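Glutaminase 1 (PDB 1U60) catalyses the hydrolysis of L-glutamine to L-glutamate and ammonium, as a homotetrameric member of the glutaminase family. Local coordinates at residues L73-P82 with L226-E237. Sequence-based numbering, arbitrary orientation.
Sequences LALALEDVGP and LQADNVPYILAE
Glu78 reaches across to the residues leading into helix 231-241, and its OE2 takes two hydrogen bonds, 2.9 Å from Gln227 N and 2.9 Å from Asn230 ND2. The donors come from opposite faces of the carboxylate: the backbone N-H of Gln227 on the syn side but tilted out of the plane, the Asn230 amide from well above the other face, nearly straight (174°). A bend at chi2 (-66°) brings the carboxylate to both, and this double grip should steady its charged form. The same Asn230 ND2 donates to a water that donates to Leu77 O. Beside this polar cluster, Leu77 CD1 presses against Ile234 CG1 at a tight 3.4 Å, while Ile234 CD1 and Leu226 CD2 both rest on Ala74 CB. Leu73 CD2 meets the aliphatic part of Glu237. Past the turn at Gly81, Pro82 lays its CB over the centre of the Tyr233 ring in a CH-pi contact, 3.5 Å from the centroid. The helix segments cross at 142° between their N-to-C directions, the axes coming within 10.0 Å. The contact thus joins helices 68-80 and 82-88 to helix 231-241 within the glutaminase domain, beside helix 132-147, which packs on Leu226, and at the interface where Tyr252 of the second subunit meets Tyr233.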
loop_
_atom_site.group_PDB
_atom_site.type_symbol
_atom_site.label_atom_id
_atom_site.label_comp_id
_atom_site.label_asym_id
_atom_site.label_seq_id
_atom_site.Cartn_x
_atom_site.Cartn_y
_atom_site.Cartn_z
ATOM N N LEU A 73 11.153 12.171 -6.673
ATOM C CA LEU A 73 9.806 12.378 -6.179
ATOM C C LEU A 73 9.835 13.436 -5.072
ATOM O O LEU A 73 8.962 14.310 -4.984
ATOM C CB LEU A 73 9.218 11.065 -5.659
ATOM C CG LEU A 73 7.896 11.145 -4.920
ATOM C CD1 LEU A 73 6.863 11.881 -5.835
ATOM C CD2 LEU A 73 7.376 9.794 -4.455
ATOM N N ALA A 74 10.776 13.283 -4.145
ATOM C CA ALA A 74 10.857 14.222 -3.015
ATOM C C ALA A 74 11.036 15.654 -3.550
ATOM O O ALA A 74 10.345 16.591 -3.131
ATOM C CB ALA A 74 11.939 13.837 -2.114
ATOM N N LEU A 75 11.908 15.817 -4.550
ATOM C CA LEU A 75 12.104 17.132 -5.150
ATOM C C LEU A 75 10.856 17.655 -5.856
ATOM O O LEU A 75 10.514 18.838 -5.755
ATOM C CB LEU A 75 13.321 17.102 -6.091
ATOM C CG LEU A 75 13.706 18.440 -6.668
ATOM C CD1 LEU A 75 13.915 19.503 -5.589
ATOM C CD2 LEU A 75 14.926 18.241 -7.504
ATOM N N ALA A 76 10.150 16.778 -6.570
ATOM C CA ALA A 76 8.954 17.219 -7.297
ATOM C C ALA A 76 7.925 17.715 -6.303
ATOM O O ALA A 76 7.233 18.712 -6.537
ATOM C CB ALA A 76 8.372 16.113 -8.093
ATOM N N LEU A 77 7.804 17.036 -5.169
ATOM C CA LEU A 77 6.866 17.480 -4.146
ATOM C C LEU A 77 7.232 18.855 -3.588
ATOM O O LEU A 77 6.355 19.712 -3.384
ATOM C CB LEU A 77 6.717 16.446 -3.020
ATOM C CG LEU A 77 5.984 15.126 -3.326
ATOM C CD1 LEU A 77 6.341 14.094 -2.295
ATOM C CD2 LEU A 77 4.477 15.354 -3.397
ATOM N N GLU A 78 8.513 19.113 -3.392
ATOM C CA GLU A 78 8.958 20.403 -2.898
ATOM C C GLU A 78 8.701 21.471 -3.953
ATOM O O GLU A 78 8.269 22.592 -3.612
ATOM C CB GLU A 78 10.457 20.404 -2.554
ATOM C CG GLU A 78 10.855 19.476 -1.414
ATOM C CD GLU A 78 10.254 19.912 -0.086
ATOM O OE1 GLU A 78 10.274 21.139 0.205
ATOM O OE2 GLU A 78 9.718 19.063 0.648
ATOM N N ASP A 79 8.912 21.123 -5.222
ATOM C CA ASP A 79 8.731 22.063 -6.344
ATOM C C ASP A 79 7.288 22.411 -6.676
ATOM O O ASP A 79 6.964 23.587 -6.832
ATOM C CB ASP A 79 9.360 21.536 -7.615
ATOM C CG ASP A 79 10.862 21.706 -7.663
ATOM O OD1 ASP A 79 11.499 22.242 -6.710
ATOM O OD2 ASP A 79 11.498 21.234 -8.628
ATOM N N VAL A 80 6.398 21.407 -6.790
ATOM C CA VAL A 80 5.050 21.637 -7.315
ATOM C C VAL A 80 3.913 21.231 -6.354
ATOM O O VAL A 80 2.775 21.603 -6.569
ATOM C CB VAL A 80 4.849 20.976 -8.708
ATOM C CG1 VAL A 80 5.899 21.468 -9.709
ATOM C CG2 VAL A 80 4.840 19.409 -8.632
ATOM N N GLY A 81 4.248 20.510 -5.283
ATOM C CA GLY A 81 3.331 20.155 -4.209
ATOM C C GLY A 81 2.595 18.854 -4.485
ATOM O O GLY A 81 2.633 18.363 -5.620
ATOM N N PRO A 82 1.929 18.300 -3.483
ATOM C CA PRO A 82 1.323 16.973 -3.633
ATOM C C PRO A 82 0.165 16.876 -4.584
ATOM O O PRO A 82 0.003 15.824 -5.240
ATOM C CB PRO A 82 0.891 16.598 -2.198
ATOM C CG PRO A 82 0.805 17.948 -1.489
ATOM C CD PRO A 82 1.857 18.760 -2.077
ATOM N N LEU A 226 13.545 18.378 3.401
ATOM C CA LEU A 226 12.169 18.340 2.937
ATOM C C LEU A 226 11.190 18.931 3.961
ATOM O O LEU A 226 11.445 18.852 5.146
ATOM C CB LEU A 226 11.763 16.889 2.684
ATOM C CG LEU A 226 12.731 16.047 1.854
ATOM C CD1 LEU A 226 12.206 14.588 1.791
ATOM C CD2 LEU A 226 12.926 16.620 0.427
ATOM N N GLN A 227 10.034 19.400 3.505
ATOM C CA GLN A 227 8.991 19.787 4.413
ATOM C C GLN A 227 8.412 18.543 5.030
ATOM O O GLN A 227 8.138 17.591 4.310
ATOM C CB GLN A 227 7.881 20.535 3.696
ATOM C CG GLN A 227 8.343 21.842 3.103
ATOM C CD GLN A 227 7.335 22.376 2.102
ATOM O OE1 GLN A 227 7.572 22.345 0.875
ATOM N NE2 GLN A 227 6.197 22.804 2.610
ATOM N N ALA A 228 8.206 18.565 6.332
ATOM C CA ALA A 228 7.618 17.434 7.028
ATOM C C ALA A 228 6.319 16.937 6.385
ATOM O O ALA A 228 6.074 15.714 6.310
ATOM C CB ALA A 228 7.402 17.790 8.492
ATOM N N ASP A 229 5.480 17.872 5.924
ATOM C CA ASP A 229 4.156 17.522 5.416
ATOM C C ASP A 229 4.256 16.782 4.085
ATOM O O ASP A 229 3.301 16.163 3.672
ATOM C CB ASP A 229 3.277 18.760 5.218
ATOM C CG ASP A 229 2.740 19.321 6.524
ATOM O OD1 ASP A 229 2.648 18.606 7.573
ATOM O OD2 ASP A 229 2.348 20.496 6.573
ATOM N N ASN A 230 5.388 16.897 3.405
ATOM C CA ASN A 230 5.604 16.160 2.148
ATOM C C ASN A 230 5.991 14.715 2.347
ATOM O O ASN A 230 5.768 13.920 1.455
ATOM C CB ASN A 230 6.614 16.867 1.226
ATOM C CG ASN A 230 6.001 18.085 0.546
ATOM O OD1 ASN A 230 4.778 18.105 0.321
ATOM N ND2 ASN A 230 6.806 19.089 0.212
ATOM N N VAL A 231 6.563 14.374 3.494
ATOM C CA VAL A 231 7.129 13.046 3.671
ATOM C C VAL A 231 6.078 11.944 3.612
ATOM O O VAL A 231 6.334 10.908 2.989
ATOM C CB VAL A 231 8.008 12.964 4.907
ATOM C CG1 VAL A 231 8.517 11.576 5.102
ATOM C CG2 VAL A 231 9.233 13.879 4.710
ATOM N N PRO A 232 4.911 12.090 4.239
ATOM C CA PRO A 232 3.938 10.981 4.165
ATOM C C PRO A 232 3.532 10.612 2.731
ATOM O O PRO A 232 3.189 9.459 2.482
ATOM C CB PRO A 232 2.750 11.492 4.994
ATOM C CG PRO A 232 3.380 12.389 5.937
ATOM C CD PRO A 232 4.427 13.170 5.129
ATOM N N TYR A 233 3.570 11.569 1.790
ATOM C CA TYR A 233 3.222 11.280 0.399
ATOM C C TYR A 233 4.285 10.380 -0.212
ATOM O O TYR A 233 3.999 9.484 -0.991
ATOM C CB TYR A 233 3.158 12.569 -0.403
ATOM C CG TYR A 233 2.062 13.514 0.064
ATOM C CD1 TYR A 233 0.710 13.217 -0.159
ATOM C CD2 TYR A 233 2.382 14.706 0.713
ATOM C CE1 TYR A 233 -0.270 14.069 0.269
ATOM C CE2 TYR A 233 1.407 15.568 1.122
ATOM C CZ TYR A 233 0.080 15.241 0.920
ATOM O OH TYR A 233 -0.888 16.116 1.314
ATOM N N ILE A 234 5.529 10.680 0.128
ATOM C CA ILE A 234 6.673 9.865 -0.384
ATOM C C ILE A 234 6.567 8.427 0.120
ATOM O O ILE A 234 6.701 7.457 -0.635
ATOM C CB ILE A 234 7.992 10.420 0.028
ATOM C CG1 ILE A 234 8.184 11.805 -0.544
ATOM C CG2 ILE A 234 9.115 9.487 -0.393
ATOM C CD1 ILE A 234 9.299 12.546 0.137
ATOM N N LEU A 235 6.327 8.289 1.399
ATOM C CA LEU A 235 6.188 6.972 2.015
ATOM C C LEU A 235 4.973 6.187 1.534
ATOM O O LEU A 235 5.058 4.965 1.386
ATOM C CB LEU A 235 6.151 7.124 3.548
ATOM C CG LEU A 235 7.410 7.741 4.206
ATOM C CD1 LEU A 235 7.328 7.713 5.682
ATOM C CD2 LEU A 235 8.723 7.054 3.736
ATOM N N ALA A 236 3.863 6.878 1.264
ATOM C CA ALA A 236 2.685 6.231 0.718
ATOM C C ALA A 236 3.008 5.651 -0.651
ATOM O O ALA A 236 2.677 4.482 -0.939
ATOM C CB ALA A 236 1.531 7.194 0.600
ATOM N N GLU A 237 3.677 6.435 -1.484
ATOM C CA GLU A 237 4.046 5.957 -2.814
ATOM C C GLU A 237 4.951 4.724 -2.710
ATOM O O GLU A 237 4.753 3.745 -3.474
ATOM C CB GLU A 237 4.738 7.060 -3.623
ATOM C CG GLU A 237 3.859 8.303 -3.984
ATOM C CD GLU A 237 2.935 8.197 -5.160
ATOM O OE1 GLU A 237 2.572 7.062 -5.601
ATOM O OE2 GLU A 237 2.521 9.317 -5.662
HETATM O O HOH W 1 5.639 21.501 -1.308
#